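Local coordinates for uncharacterized protein (Chondromyces crocatus, PDB 6I86), which is of unknown function but is encoded in the crocagin biosynthetic gene cluster and probably takes part in making that ribosomal peptide natural product, at residues V7-L12 with K63-L68; W17-D22 with L51-V56; V119-S124 with G148-W153. All coordinates share one frame; numbering follows the deposited sequence.

In the fold
All three interactions are antiparallel strand pairings, divided between two sheets that pack face against face. Interactions 1 and 3 share one mixed sheet, with centres about 10 Å apart, and strands 60-69 and 148-154 join them side by side: two probable hydrogen bonds link them there, R65 O to I150 N and I67 O to L152 N, each 2.8 Å. Interaction 2 lies in the second, antiparallel sheet, its centre about 12 Å from interaction 1 and 11 Å from interaction 3. Between the sheets, L54 CD2 packs 3.5 Å from I150 CD1, and F20 CZ lies 3.9 Å from V64 CG1. A glycerol, probably from crystallisation, lies about 3 Å from the R121 side chain, hydrogen-bonded to NH2.

Interaction 1. Residues V7-L12 with K63-L68; sequences VAEIIL and KVRCIL
Strands 7-12 and 63-68 form an antiparallel pair at one border of the five-stranded mixed sheet, where 4-14 is the outermost strand and 60-69 its inner neighbour. The axes approach to 4.7 Å with directions 159° apart, and the pairs A8-C66 and I10-V64 each carry two backbone hydrogen bonds, such as C66 N to A8 O at 2.8 Å. The face bearing A8, I10, V64 and C66 turns to the second sheet, where I10 and V64 both touch F20. The other face is polar at its middle. E9 and R65 run alongside each other in a salt bridge: R65 presents NE and NH2 side-on, and both reach the one oxygen E9 OE2, each at 2.9 Å, from the same face of the carboxylate, whose plane is 30° from that of the guanidinium. With R65 replaced by an alanine, the E9 carboxylate would probably lose this two-nitrogen grip and be freer to turn. K63 bends at its third torsion (chi3 -67°), laying CE 3.7 Å from I11 CD1, while its NZ bonds to the E144 carbonyl. The other oxygen, E9 OE1, lies 3.4 Å from K63 CD and accepts a hydrogen bond from a water at 2.9 Å.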
ATOM      1  N   VAL A   7      11.108   5.247  -5.871  1.00 18.68           N
ATOM      2  CA  VAL A   7       9.878   5.966  -5.543  1.00 20.02           C
ATOM      3  C   VAL A   7       8.881   5.779  -6.680  1.00 27.20           C
ATOM      4  O   VAL A   7       9.234   5.907  -7.856  1.00 22.22           O
ATOM      5  CB  VAL A   7      10.121   7.472  -5.298  1.00 23.42           C
ATOM      6  CG1 VAL A   7       8.835   8.153  -4.852  1.00 20.85           C
ATOM      7  CG2 VAL A   7      11.223   7.695  -4.266  1.00 23.28           C
ATOM      8  N   ALA A   8       7.630   5.484  -6.323  1.00 17.26           N
ATOM      9  CA  ALA A   8       6.544   5.448  -7.292  1.00 24.45           C
ATOM     10  C   ALA A   8       5.238   5.791  -6.588  1.00 25.39           C
ATOM     11  O   ALA A   8       5.098   5.624  -5.373  1.00 24.86           O
ATOM     12  CB  ALA A   8       6.433   4.082  -7.981  1.00 21.85           C
ATOM     13  N   GLU A   9       4.280   6.278  -7.373  1.00 23.62           N
ATOM     14  CA  GLU A   9       2.955   6.611  -6.873  1.00 22.07           C
ATOM     15  C   GLU A   9       1.900   5.868  -7.677  1.00 27.81           C
ATOM     16  O   GLU A   9       2.040   5.691  -8.892  1.00 22.88           O
ATOM     17  CB  GLU A   9       2.674   8.120  -6.948  1.00 28.75           C
ATOM     18  CG  GLU A   9       3.570   8.980  -6.078  1.00 45.40           C
ATOM     19  CD  GLU A   9       3.314  10.458  -6.284  1.00 47.81           C
ATOM     20  OE1 GLU A   9       2.313  10.798  -6.950  1.00 36.20           O
ATOM     21  OE2 GLU A   9       4.111  11.279  -5.783  1.00 53.80           O
ATOM     22  N   ILE A  10       0.845   5.438  -6.990  1.00 22.32           N
ATOM     23  CA  ILE A  10      -0.326   4.859  -7.634  1.00 22.60           C
ATOM     24  C   ILE A  10      -1.556   5.636  -7.192  1.00 26.15           C
ATOM     25  O   ILE A  10      -1.618   6.175  -6.080  1.00 26.22           O
ATOM     26  CB  ILE A  10      -0.498   3.356  -7.321  1.00 27.11           C
ATOM     27  CG1 ILE A  10      -0.689   3.131  -5.820  1.00 22.97           C
ATOM     28  CG2 ILE A  10       0.690   2.558  -7.841  1.00 26.85           C
ATOM     29  CD1 ILE A  10      -1.002   1.695  -5.458  1.00 27.45           C
ATOM     30  N   ILE A  11      -2.541   5.699  -8.082  1.00 24.92           N
ATOM     31  CA  ILE A  11      -3.844   6.280  -7.792  1.00 26.72           C
ATOM     32  C   ILE A  11      -4.884   5.219  -8.109  1.00 30.77           C
ATOM     33  O   ILE A  11      -4.968   4.753  -9.252  1.00 28.90           O
ATOM     34  CB  ILE A  11      -4.102   7.559  -8.604  1.00 27.50           C
ATOM     35  CG1 ILE A  11      -2.998   8.588  -8.359  1.00 28.49           C
ATOM     36  CG2 ILE A  11      -5.459   8.144  -8.255  1.00 25.81           C
ATOM     37  CD1 ILE A  11      -3.150   9.840  -9.192  1.00 37.72           C
ATOM     38  N   LEU A  12      -5.660   4.824  -7.105  1.00 25.61           N
ATOM     39  CA  LEU A  12      -6.643   3.772  -7.309  1.00 22.11           C
ATOM     40  C   LEU A  12      -7.882   4.064  -6.473  1.00 27.24           C
ATOM     41  O   LEU A  12      -7.784   4.744  -5.448  1.00 22.71           O
ATOM     42  CB  LEU A  12      -6.086   2.384  -6.949  1.00 23.44           C
ATOM     43  CG  LEU A  12      -5.054   2.125  -5.844  1.00 40.09           C
ATOM     44  CD1 LEU A  12      -5.326   2.898  -4.562  1.00 45.70           C
ATOM     45  CD2 LEU A  12      -5.019   0.633  -5.561  1.00 32.00           C
ATOM     46  N   LYS A  63      -4.232   8.629  -3.691  1.00 20.75           N
ATOM     47  CA  LYS A  63      -2.870   8.633  -4.206  1.00 17.28           C
ATOM     48  C   LYS A  63      -1.943   8.121  -3.111  1.00 20.77           C
ATOM     49  O   LYS A  63      -1.879   8.705  -2.022  1.00 22.20           O
ATOM     50  CB  LYS A  63      -2.467  10.039  -4.650  1.00 23.89           C
ATOM     51  CG  LYS A  63      -1.014  10.178  -5.076  1.00 27.04           C
ATOM     52  CD  LYS A  63      -0.689  11.615  -5.477  1.00 24.36           C
ATOM     53  CE  LYS A  63      -1.424  12.027  -6.744  1.00 27.52           C
ATOM     54  NZ  LYS A  63      -1.148  13.445  -7.115  1.00 32.71           N
ATOM     55  N   VAL A  64      -1.236   7.031  -3.394  1.00 20.35           N
ATOM     56  CA  VAL A  64      -0.336   6.402  -2.436  1.00 20.72           C
ATOM     57  C   VAL A  64       1.067   6.431  -3.018  1.00 22.30           C
ATOM     58  O   VAL A  64       1.313   5.869  -4.092  1.00 18.95           O
ATOM     59  CB  VAL A  64      -0.761   4.963  -2.106  1.00 21.36           C
ATOM     60  CG1 VAL A  64       0.152   4.370  -1.037  1.00 21.16           C
ATOM     61  CG2 VAL A  64      -2.212   4.927  -1.655  1.00 20.14           C
ATOM     62  N   ARG A  65       1.983   7.090  -2.315  1.00 22.96           N
ATOM     63  CA  ARG A  65       3.389   7.095  -2.687  1.00 18.17           C
ATOM     64  C   ARG A  65       4.107   5.985  -1.934  1.00 18.51           C
ATOM     65  O   ARG A  65       3.947   5.847  -0.718  1.00 23.06           O
ATOM     66  CB  ARG A  65       4.030   8.447  -2.373  1.00 19.21           C
ATOM     67  CG  ARG A  65       5.519   8.504  -2.669  1.00 22.51           C
ATOM     68  CD  ARG A  65       6.080   9.890  -2.392  1.00 22.99           C
ATOM     69  NE  ARG A  65       5.391  10.922  -3.164  1.00 27.90           N
ATOM     70  CZ  ARG A  65       5.301  12.194  -2.791  1.00 26.59           C
ATOM     71  NH1 ARG A  65       5.859  12.594  -1.658  1.00 30.89           N
ATOM     72  NH2 ARG A  65       4.655  13.067  -3.552  1.00 27.49           N
ATOM     73  N   CYS A  66       4.862   5.168  -2.664  0.63 19.36           N
ATOM     74  CA  CYS A  66       5.647   4.091  -2.077  0.63 19.07           C
ATOM     75  C   CYS A  66       7.124   4.377  -2.296  0.63 17.27           C
ATOM     76  O   CYS A  66       7.537   4.716  -3.410  0.63 18.06           O
ATOM     77  CB  CYS A  66       5.276   2.738  -2.680  0.63 19.02           C
ATOM     78  SG  CYS A  66       6.032   1.329  -1.837  0.63 22.60           S
ATOM     79  N   ILE A  67       7.915   4.242  -1.236  1.00 19.63           N
ATOM     80  CA  ILE A  67       9.331   4.574  -1.259  1.00 21.56           C
ATOM     81  C   ILE A  67      10.125   3.405  -0.698  1.00 20.74           C
ATOM     82  O   ILE A  67       9.824   2.910   0.394  1.00 19.92           O
ATOM     83  CB  ILE A  67       9.625   5.851  -0.447  1.00 23.85           C
ATOM     84  CG1 ILE A  67       8.822   7.035  -0.991  1.00 22.27           C
ATOM     85  CG2 ILE A  67      11.117   6.155  -0.438  1.00 17.36           C
ATOM     86  CD1 ILE A  67       8.767   8.207  -0.043  1.00 18.86           C
ATOM     87  N   LEU A  68      11.130   2.963  -1.448  1.00 19.25           N
ATOM     88  CA  LEU A  68      12.199   2.149  -0.889  1.00 21.30           C
ATOM     89  C   LEU A  68      13.282   3.102  -0.404  1.00 19.12           C
ATOM     90  O   LEU A  68      13.803   3.907  -1.187  1.00 22.32           O
ATOM     91  CB  LEU A  68      12.757   1.170  -1.919  1.00 16.75           C
ATOM     92  CG  LEU A  68      14.003   0.407  -1.463  1.00 21.82           C
ATOM     93  CD1 LEU A  68      13.660  -0.604  -0.376  1.00 18.36           C
ATOM     94  CD2 LEU A  68      14.688  -0.276  -2.637  1.00 23.00           C
TER
HETATM   95  O   HOH W   1       2.203  13.689  -6.487  1.00 44.59           O

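Interaction 2. Residues W17-D22 with L51-V56; sequences WILFFD and LVLLQV
W17 and L53 meet with the indole lying across the leucine's two methyls. L53 CD1 stands over the centre of the six-membered ring, 3.8 Å from its centroid and only 11° off the normal, which defines a CH-pi contact. The second branch, CD2, comes over the same ring system at the pyrrole end, 3.7 Å from W17 CD1, so one leucine spans much of the indole. The indole edge is used separately: NE1 donates to Q55 OE1 at 3.0 Å, a bent bond (147° at the hydrogen) whose donor is tilted well out of the amide carbonyl plane. Ring and amide planes are 21° apart. W17 has CG anti to the carbonyl carbon, which swings the indole toward strand 51-55. Beyond it on this face, L19 lies alongside L53, and L19 CD2 also touches L51 CD1. Helix 38-47 covers this side through V39, I42 and L45, which touch W17 or L51.

On the reverse face F20 and L54 cross. L54 CD1 is above the F20 ring but displaced toward its rim, 4.2 Å from the centroid. I18 and L54 are closer at their roots, I18 CB to L54 CB 3.8 Å. Two short backbone bonds run beside them: I18 N to L54 O is 2.7 Å, and L54 N to I18 O is also 2.7 Å. V52 and F20 form the next hydrogen-bonded pair. This face looks into the interior, where L54 also touches R121 and W123. The pair forms one border of the four-stranded antiparallel sheet, with helix 38-47 against the face of W17, L53 and L51 and the mixed sheet against the face of F20 and L54.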
ATOM      1  N   TRP A  17     -10.332  -1.430   1.879  1.00 24.40           N
ATOM      2  CA  TRP A  17      -8.958  -1.888   2.040  1.00 24.57           C
ATOM      3  C   TRP A  17      -8.175  -1.775   0.739  1.00 28.59           C
ATOM      4  O   TRP A  17      -8.622  -2.257  -0.308  1.00 22.40           O
ATOM      5  CB  TRP A  17      -8.918  -3.338   2.526  1.00 23.11           C
ATOM      6  CG  TRP A  17      -9.385  -3.533   3.931  1.00 28.19           C
ATOM      7  CD1 TRP A  17      -9.672  -2.565   4.849  1.00 24.97           C
ATOM      8  CD2 TRP A  17      -9.600  -4.785   4.588  1.00 29.82           C
ATOM      9  NE1 TRP A  17     -10.060  -3.139   6.035  1.00 33.22           N
ATOM     10  CE2 TRP A  17     -10.024  -4.503   5.901  1.00 33.15           C
ATOM     11  CE3 TRP A  17      -9.479  -6.119   4.190  1.00 37.05           C
ATOM     12  CZ2 TRP A  17     -10.327  -5.506   6.819  1.00 45.37           C
ATOM     13  CZ3 TRP A  17      -9.780  -7.114   5.102  1.00 43.20           C
ATOM     14  CH2 TRP A  17     -10.199  -6.802   6.400  1.00 47.66           C
ATOM     15  N   ILE A  18      -7.002  -1.150   0.817  1.00 24.17           N
ATOM     16  CA  ILE A  18      -5.967  -1.260  -0.203  1.00 23.12           C
ATOM     17  C   ILE A  18      -4.921  -2.231   0.320  1.00 23.76           C
ATOM     18  O   ILE A  18      -4.492  -2.126   1.477  1.00 23.50           O
ATOM     19  CB  ILE A  18      -5.343   0.109  -0.525  1.00 22.07           C
ATOM     20  CG1 ILE A  18      -6.416   1.080  -1.019  1.00 25.72           C
ATOM     21  CG2 ILE A  18      -4.245  -0.036  -1.562  1.00 25.17           C
ATOM     22  CD1 ILE A  18      -6.008   2.538  -0.955  1.00 31.17           C
ATOM     23  N   LEU A  19      -4.515  -3.187  -0.513  1.00 22.61           N
ATOM     24  CA  LEU A  19      -3.661  -4.286  -0.084  1.00 19.66           C
ATOM     25  C   LEU A  19      -2.364  -4.285  -0.878  1.00 21.78           C
ATOM     26  O   LEU A  19      -2.386  -4.213  -2.110  1.00 20.39           O
ATOM     27  CB  LEU A  19      -4.381  -5.629  -0.248  1.00 19.97           C
ATOM     28  CG  LEU A  19      -5.742  -5.742   0.441  1.00 27.72           C
ATOM     29  CD1 LEU A  19      -6.481  -6.982  -0.039  1.00 30.54           C
ATOM     30  CD2 LEU A  19      -5.593  -5.755   1.957  1.00 28.75           C
ATOM     31  N   PHE A  20      -1.240  -4.372  -0.169  1.00 23.75           N
ATOM     32  CA  PHE A  20       0.088  -4.420  -0.764  1.00 20.85           C
ATOM     33  C   PHE A  20       0.704  -5.782  -0.487  1.00 18.72           C
ATOM     34  O   PHE A  20       0.636  -6.275   0.640  1.00 22.80           O
ATOM     35  CB  PHE A  20       1.004  -3.334  -0.192  1.00 16.75           C
ATOM     36  CG  PHE A  20       0.796  -1.977  -0.793  1.00 20.86           C
ATOM     37  CD1 PHE A  20      -0.444  -1.585  -1.259  1.00 32.88           C
ATOM     38  CD2 PHE A  20       1.852  -1.093  -0.893  1.00 38.45           C
ATOM     39  CE1 PHE A  20      -0.626  -0.334  -1.811  1.00 34.49           C
ATOM     40  CE2 PHE A  20       1.673   0.152  -1.443  1.00 37.66           C
ATOM     41  CZ  PHE A  20       0.433   0.535  -1.903  1.00 31.73           C
ATOM     42  N   PHE A  21       1.321  -6.380  -1.504  1.00 18.08           N
ATOM     43  CA  PHE A  21       1.853  -7.728  -1.345  1.00 20.38           C
ATOM     44  C   PHE A  21       2.816  -8.040  -2.481  1.00 25.46           C
ATOM     45  O   PHE A  21       2.841  -7.356  -3.509  1.00 26.82           O
ATOM     46  CB  PHE A  21       0.731  -8.772  -1.304  1.00 22.63           C
ATOM     47  CG  PHE A  21      -0.339  -8.550  -2.338  1.00 23.36           C
ATOM     48  CD1 PHE A  21      -0.241  -9.126  -3.597  1.00 23.71           C
ATOM     49  CD2 PHE A  21      -1.439  -7.754  -2.056  1.00 27.56           C
ATOM     50  CE1 PHE A  21      -1.230  -8.919  -4.547  1.00 25.39           C
ATOM     51  CE2 PHE A  21      -2.423  -7.536  -3.008  1.00 24.77           C
ATOM     52  CZ  PHE A  21      -2.318  -8.120  -4.252  1.00 24.56           C
ATOM     53  N   ASP A  22       3.605  -9.092  -2.276  1.00 25.65           N
ATOM     54  CA  ASP A  22       4.468  -9.598  -3.332  1.00 24.87           C
ATOM     55  C   ASP A  22       3.621 -10.205  -4.441  1.00 30.89           C
ATOM     56  O   ASP A  22       2.563 -10.787  -4.188  1.00 29.97           O
ATOM     57  CB  ASP A  22       5.438 -10.637  -2.772  1.00 26.12           C
ATOM     58  CG  ASP A  22       6.535 -11.001  -3.752  1.00 30.53           C
ATOM     59  OD1 ASP A  22       6.274 -11.811  -4.664  1.00 28.29           O
ATOM     60  OD2 ASP A  22       7.661 -10.478  -3.612  1.00 29.91           O
ATOM     61  N   LEU A  51       1.368  -9.351   3.627  1.00 21.50           N
ATOM     62  CA  LEU A  51       0.701  -8.203   3.035  1.00 26.29           C
ATOM     63  C   LEU A  51       0.621  -7.076   4.052  1.00 23.64           C
ATOM     64  O   LEU A  51       0.653  -7.296   5.267  1.00 22.01           O
ATOM     65  CB  LEU A  51      -0.706  -8.559   2.499  1.00 27.60           C
ATOM     66  CG  LEU A  51      -1.965  -8.759   3.357  1.00 33.77           C
ATOM     67  CD1 LEU A  51      -2.570  -7.450   3.862  1.00 24.29           C
ATOM     68  CD2 LEU A  51      -2.997  -9.522   2.542  1.00 32.51           C
ATOM     69  N   VAL A  52       0.524  -5.855   3.529  1.00 21.21           N
ATOM     70  CA  VAL A  52       0.307  -4.649   4.316  1.00 25.03           C
ATOM     71  C   VAL A  52      -1.056  -4.086   3.938  1.00 27.74           C
ATOM     72  O   VAL A  52      -1.418  -4.062   2.755  1.00 19.45           O
ATOM     73  CB  VAL A  52       1.430  -3.613   4.083  1.00 23.76           C
ATOM     74  CG1 VAL A  52       1.034  -2.244   4.611  1.00 24.15           C
ATOM     75  CG2 VAL A  52       2.726  -4.085   4.735  1.00 25.41           C
ATOM     76  N   LEU A  53      -1.819  -3.651   4.940  1.00 25.95           N
ATOM     77  CA  LEU A  53      -3.221  -3.284   4.765  1.00 29.16           C
ATOM     78  C   LEU A  53      -3.381  -1.782   4.967  1.00 27.35           C
ATOM     79  O   LEU A  53      -3.003  -1.248   6.015  1.00 28.64           O
ATOM     80  CB  LEU A  53      -4.106  -4.072   5.738  1.00 26.63           C
ATOM     81  CG  LEU A  53      -5.630  -4.055   5.590  1.00 38.31           C
ATOM     82  CD1 LEU A  53      -6.216  -5.357   6.120  1.00 41.44           C
ATOM     83  CD2 LEU A  53      -6.250  -2.869   6.317  1.00 35.09           C
ATOM     84  N   LEU A  54      -3.947  -1.109   3.963  1.00 23.35           N
ATOM     85  CA  LEU A  54      -4.233   0.323   4.008  1.00 17.53           C
ATOM     86  C   LEU A  54      -5.744   0.516   4.061  1.00 18.82           C
ATOM     87  O   LEU A  54      -6.432   0.356   3.046  1.00 23.23           O
ATOM     88  CB  LEU A  54      -3.640   1.037   2.797  1.00 27.49           C
ATOM     89  CG  LEU A  54      -2.140   1.319   2.796  1.00 44.54           C
ATOM     90  CD1 LEU A  54      -1.645   1.518   1.377  1.00 42.16           C
ATOM     91  CD2 LEU A  54      -1.863   2.554   3.626  1.00 49.41           C
ATOM     92  N   GLN A  55      -6.256   0.870   5.237  1.00 20.03           N
ATOM     93  CA  GLN A  55      -7.684   1.084   5.423  1.00 24.05           C
ATOM     94  C   GLN A  55      -8.058   2.520   5.083  1.00 27.85           C
ATOM     95  O   GLN A  55      -7.334   3.463   5.416  1.00 26.22           O
ATOM     96  CB  GLN A  55      -8.097   0.765   6.862  1.00 26.88           C
ATOM     97  CG  GLN A  55      -9.555   1.071   7.179  1.00 31.86           C
ATOM     98  CD  GLN A  55     -10.140   0.133   8.216  1.00 45.50           C
ATOM     99  OE1 GLN A  55      -9.895  -1.073   8.190  1.00 39.99           O
ATOM    100  NE2 GLN A  55     -10.927   0.683   9.135  1.00 49.86           N
ATOM    101  N   VAL A  56      -9.191   2.679   4.402  1.00 22.85           N
ATOM    102  CA  VAL A  56      -9.784   3.986   4.165  1.00 22.55           C
ATOM    103  C   VAL A  56     -11.139   4.016   4.859  1.00 27.95           C
ATOM    104  O   VAL A  56     -11.758   2.980   5.119  1.00 25.55           O
ATOM    105  CB  VAL A  56      -9.931   4.317   2.667  1.00 24.51           C
ATOM    106  CG1 VAL A  56      -8.575   4.287   1.984  1.00 24.98           C
ATOM    107  CG2 VAL A  56     -10.902   3.354   1.998  1.00 24.53           C
TER

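Interaction 3. Residues V119-S124 with G148-W153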
ATOM      1  N   VAL A 119       8.286  -1.664   7.318  1.00 20.82           N
ATOM      2  CA  VAL A 119       7.325  -0.889   6.544  1.00 26.51           C
ATOM      3  C   VAL A 119       6.717   0.164   7.452  1.00 30.95           C
ATOM      4  O   VAL A 119       6.187  -0.164   8.521  1.00 28.55           O
ATOM      5  CB  VAL A 119       6.222  -1.773   5.937  1.00 23.66           C
ATOM      6  CG1 VAL A 119       5.157  -0.907   5.272  1.00 22.27           C
ATOM      7  CG2 VAL A 119       6.817  -2.743   4.939  1.00 22.44           C
ATOM      8  N   LEU A 120       6.791   1.420   7.033  1.00 24.12           N
ATOM      9  CA  LEU A 120       6.113   2.508   7.718  1.00 24.34           C
ATOM     10  C   LEU A 120       4.899   2.909   6.894  1.00 21.05           C
ATOM     11  O   LEU A 120       5.037   3.329   5.740  1.00 22.60           O
ATOM     12  CB  LEU A 120       7.043   3.702   7.923  1.00 20.73           C
ATOM     13  CG  LEU A 120       6.429   4.862   8.709  1.00 19.55           C
ATOM     14  CD1 LEU A 120       6.203   4.440  10.156  1.00 23.33           C
ATOM     15  CD2 LEU A 120       7.328   6.091   8.642  1.00 22.54           C
ATOM     16  N   ARG A 121       3.716   2.766   7.481  1.00 19.82           N
ATOM     17  CA  ARG A 121       2.489   3.283   6.893  1.00 19.69           C
ATOM     18  C   ARG A 121       2.191   4.639   7.512  1.00 18.45           C
ATOM     19  O   ARG A 121       1.884   4.724   8.705  1.00 23.24           O
ATOM     20  CB  ARG A 121       1.309   2.340   7.116  1.00 20.55           C
ATOM     21  CG  ARG A 121      -0.025   2.972   6.730  1.00 37.01           C
ATOM     22  CD  ARG A 121      -1.206   2.087   7.081  1.00 39.60           C
ATOM     23  NE  ARG A 121      -1.676   2.280   8.447  1.00 44.76           N
ATOM     24  CZ  ARG A 121      -2.686   3.083   8.770  1.00 47.29           C
ATOM     25  NH1 ARG A 121      -3.315   3.767   7.823  1.00 32.29           N
ATOM     26  NH2 ARG A 121      -3.066   3.204  10.035  1.00 46.60           N
ATOM     27  N   GLU A 122       2.284   5.689   6.705  1.00 20.70           N
ATOM     28  CA  GLU A 122       1.880   7.031   7.098  1.00 17.92           C
ATOM     29  C   GLU A 122       0.631   7.400   6.312  1.00 25.09           C
ATOM     30  O   GLU A 122       0.603   7.250   5.086  1.00 22.97           O
ATOM     31  CB  GLU A 122       2.991   8.044   6.833  1.00 21.67           C
ATOM     32  CG  GLU A 122       4.243   7.799   7.647  1.00 21.10           C
ATOM     33  CD  GLU A 122       5.352   8.774   7.320  1.00 23.25           C
ATOM     34  OE1 GLU A 122       5.636   9.655   8.157  1.00 23.50           O
ATOM     35  OE2 GLU A 122       5.943   8.657   6.222  1.00 21.42           O
ATOM     36  N   TRP A 123      -0.397   7.873   7.010  1.00 19.69           N
ATOM     37  CA  TRP A 123      -1.657   8.190   6.358  1.00 17.41           C
ATOM     38  C   TRP A 123      -2.217   9.486   6.916  1.00 22.85           C
ATOM     39  O   TRP A 123      -2.120   9.754   8.118  1.00 24.81           O
ATOM     40  CB  TRP A 123      -2.675   7.058   6.539  1.00 22.80           C
ATOM     41  CG  TRP A 123      -3.821   7.146   5.595  1.00 22.82           C
ATOM     42  CD1 TRP A 123      -5.027   7.739   5.821  1.00 25.98           C
ATOM     43  CD2 TRP A 123      -3.868   6.633   4.262  1.00 23.03           C
ATOM     44  NE1 TRP A 123      -5.828   7.619   4.712  1.00 25.33           N
ATOM     45  CE2 TRP A 123      -5.137   6.944   3.739  1.00 24.87           C
ATOM     46  CE3 TRP A 123      -2.960   5.937   3.459  1.00 28.12           C
ATOM     47  CZ2 TRP A 123      -5.521   6.585   2.450  1.00 34.13           C
ATOM     48  CZ3 TRP A 123      -3.341   5.582   2.183  1.00 31.27           C
ATOM     49  CH2 TRP A 123      -4.610   5.905   1.689  1.00 28.16           C
ATOM     50  N   SER A 124      -2.799  10.288   6.032  1.00 20.44           N
ATOM     51  CA  SER A 124      -3.462  11.535   6.395  1.00 21.07           C
ATOM     52  C   SER A 124      -4.960  11.342   6.180  1.00 20.79           C
ATOM     53  O   SER A 124      -5.433  11.319   5.040  1.00 20.27           O
ATOM     54  CB  SER A 124      -2.931  12.699   5.566  1.00 22.79           C
ATOM     55  OG  SER A 124      -3.647  13.888   5.849  1.00 27.65           O
ATOM     56  N   GLY A 148      -1.385   8.912   1.442  1.00 21.13           N
ATOM     57  CA  GLY A 148      -0.533   8.137   2.324  1.00 26.20           C
ATOM     58  C   GLY A 148       0.806   7.867   1.672  1.00 20.96           C
ATOM     59  O   GLY A 148       0.957   7.956   0.448  1.00 15.74           O
ATOM     60  N   ILE A 149       1.788   7.546   2.510  1.00 20.95           N
ATOM     61  CA  ILE A 149       3.131   7.207   2.057  1.00 20.54           C
ATOM     62  C   ILE A 149       3.542   5.904   2.723  1.00 21.27           C
ATOM     63  O   ILE A 149       3.499   5.791   3.955  1.00 19.75           O
ATOM     64  CB  ILE A 149       4.149   8.322   2.369  1.00 21.02           C
ATOM     65  CG1 ILE A 149       3.713   9.646   1.734  1.00 24.08           C
ATOM     66  CG2 ILE A 149       5.533   7.931   1.869  1.00 18.06           C
ATOM     67  CD1 ILE A 149       4.678  10.790   1.978  1.00 24.85           C
ATOM     68  N   ILE A 150       3.935   4.924   1.915  1.00 20.12           N
ATOM     69  CA  ILE A 150       4.395   3.625   2.394  1.00 18.99           C
ATOM     70  C   ILE A 150       5.895   3.551   2.156  1.00 20.20           C
ATOM     71  O   ILE A 150       6.350   3.589   1.007  1.00 18.75           O
ATOM     72  CB  ILE A 150       3.671   2.467   1.691  1.00 18.66           C
ATOM     73  CG1 ILE A 150       2.160   2.690   1.731  1.00 36.24           C
ATOM     74  CG2 ILE A 150       4.025   1.147   2.350  1.00 22.60           C
ATOM     75  CD1 ILE A 150       1.631   2.911   3.130  1.00 38.25           C
ATOM     76  N   THR A 151       6.665   3.440   3.233  1.00 20.08           N
ATOM     77  CA  THR A 151       8.118   3.434   3.145  1.00 15.93           C
ATOM     78  C   THR A 151       8.658   2.084   3.591  1.00 21.90           C
ATOM     79  O   THR A 151       8.309   1.592   4.669  1.00 19.43           O
ATOM     80  CB  THR A 151       8.735   4.547   3.991  1.00 18.91           C
ATOM     81  OG1 THR A 151       8.163   5.805   3.616  1.00 19.59           O
ATOM     82  CG2 THR A 151      10.241   4.603   3.770  1.00 19.62           C
ATOM     83  N   LEU A 152       9.511   1.495   2.760  1.00 15.90           N
ATOM     84  CA  LEU A 152      10.167   0.232   3.054  1.00 18.40           C
ATOM     85  C   LEU A 152      11.651   0.473   3.284  1.00 22.78           C
ATOM     86  O   LEU A 152      12.261   1.314   2.618  1.00 23.29           O
ATOM     87  CB  LEU A 152       9.984  -0.768   1.905  1.00 20.80           C
ATOM     88  CG  LEU A 152       8.683  -1.553   1.713  1.00 24.36           C
ATOM     89  CD1 LEU A 152       7.483  -0.643   1.474  1.00 27.14           C
ATOM     90  CD2 LEU A 152       8.841  -2.543   0.565  1.00 21.53           C
ATOM     91  N   TRP A 153      12.229  -0.264   4.228  1.00 18.88           N
ATOM     92  CA  TRP A 153      13.676  -0.316   4.363  1.00 22.06           C
ATOM     93  C   TRP A 153      14.048  -1.669   4.946  1.00 24.81           C
ATOM     94  O   TRP A 153      13.226  -2.290   5.635  1.00 26.09           O
ATOM     95  CB  TRP A 153      14.231   0.845   5.215  1.00 19.77           C
ATOM     96  CG  TRP A 153      13.824   0.917   6.657  1.00 25.76           C
ATOM     97  CD1 TRP A 153      14.517   0.431   7.726  1.00 27.52           C
ATOM     98  CD2 TRP A 153      12.664   1.564   7.192  1.00 19.03           C
ATOM     99  NE1 TRP A 153      13.849   0.714   8.892  1.00 22.44           N
ATOM    100  CE2 TRP A 153      12.706   1.408   8.592  1.00 20.82           C
ATOM    101  CE3 TRP A 153      11.585   2.247   6.622  1.00 17.47           C
ATOM    102  CZ2 TRP A 153      11.711   1.909   9.431  1.00 25.27           C
ATOM    103  CZ3 TRP A 153      10.597   2.746   7.457  1.00 22.52           C
ATOM    104  CH2 TRP A 153      10.668   2.576   8.845  1.00 19.50           C
TER
HETATM  105  O   HOH W   2       6.055   6.179   5.049  1.00 20.19           O
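Two inner neighbours of the mixed five-stranded sheet, strands 115-123 and 148-154, pair here in antiparallel fashion, with directions at 168° and axes 4.7 Å apart. L120-T151 and E122-I149 are the hydrogen-bonded pairs, represented by L120 N to T151 O at 2.8 Å. On the face turned to the second sheet, V119 divides its methyls: CG1 meets I150 CG2 at 3.7 Å, while CG2 lies alongside L152. I150 CD1 reaches R121 CG, and the far end of R121 turns away to a salt bridge with E84. At the end of the pair W123, with CG anti to its amide nitrogen (chi1 -164°), lays its six-membered ring over G148, CE3 to CA 3.5 Å, with no side chain to come between.

On the reverse face the rim of the W153 ring meets L120 CB, 3.7 Å from CZ3. A water lies 2.7 Å from E122 OE2, 2.8 Å from I149 O and 2.6 Å from T151 OG1. The chemistry differs by face: toward the second sheet packing is mainly apolar, with R121 and W123 NE1 satisfied by E84 and E128, whereas opposite, E122 OE1 accepts from the M77 backbone amide and OE2 meets a water that cannot donate to every acceptor around it.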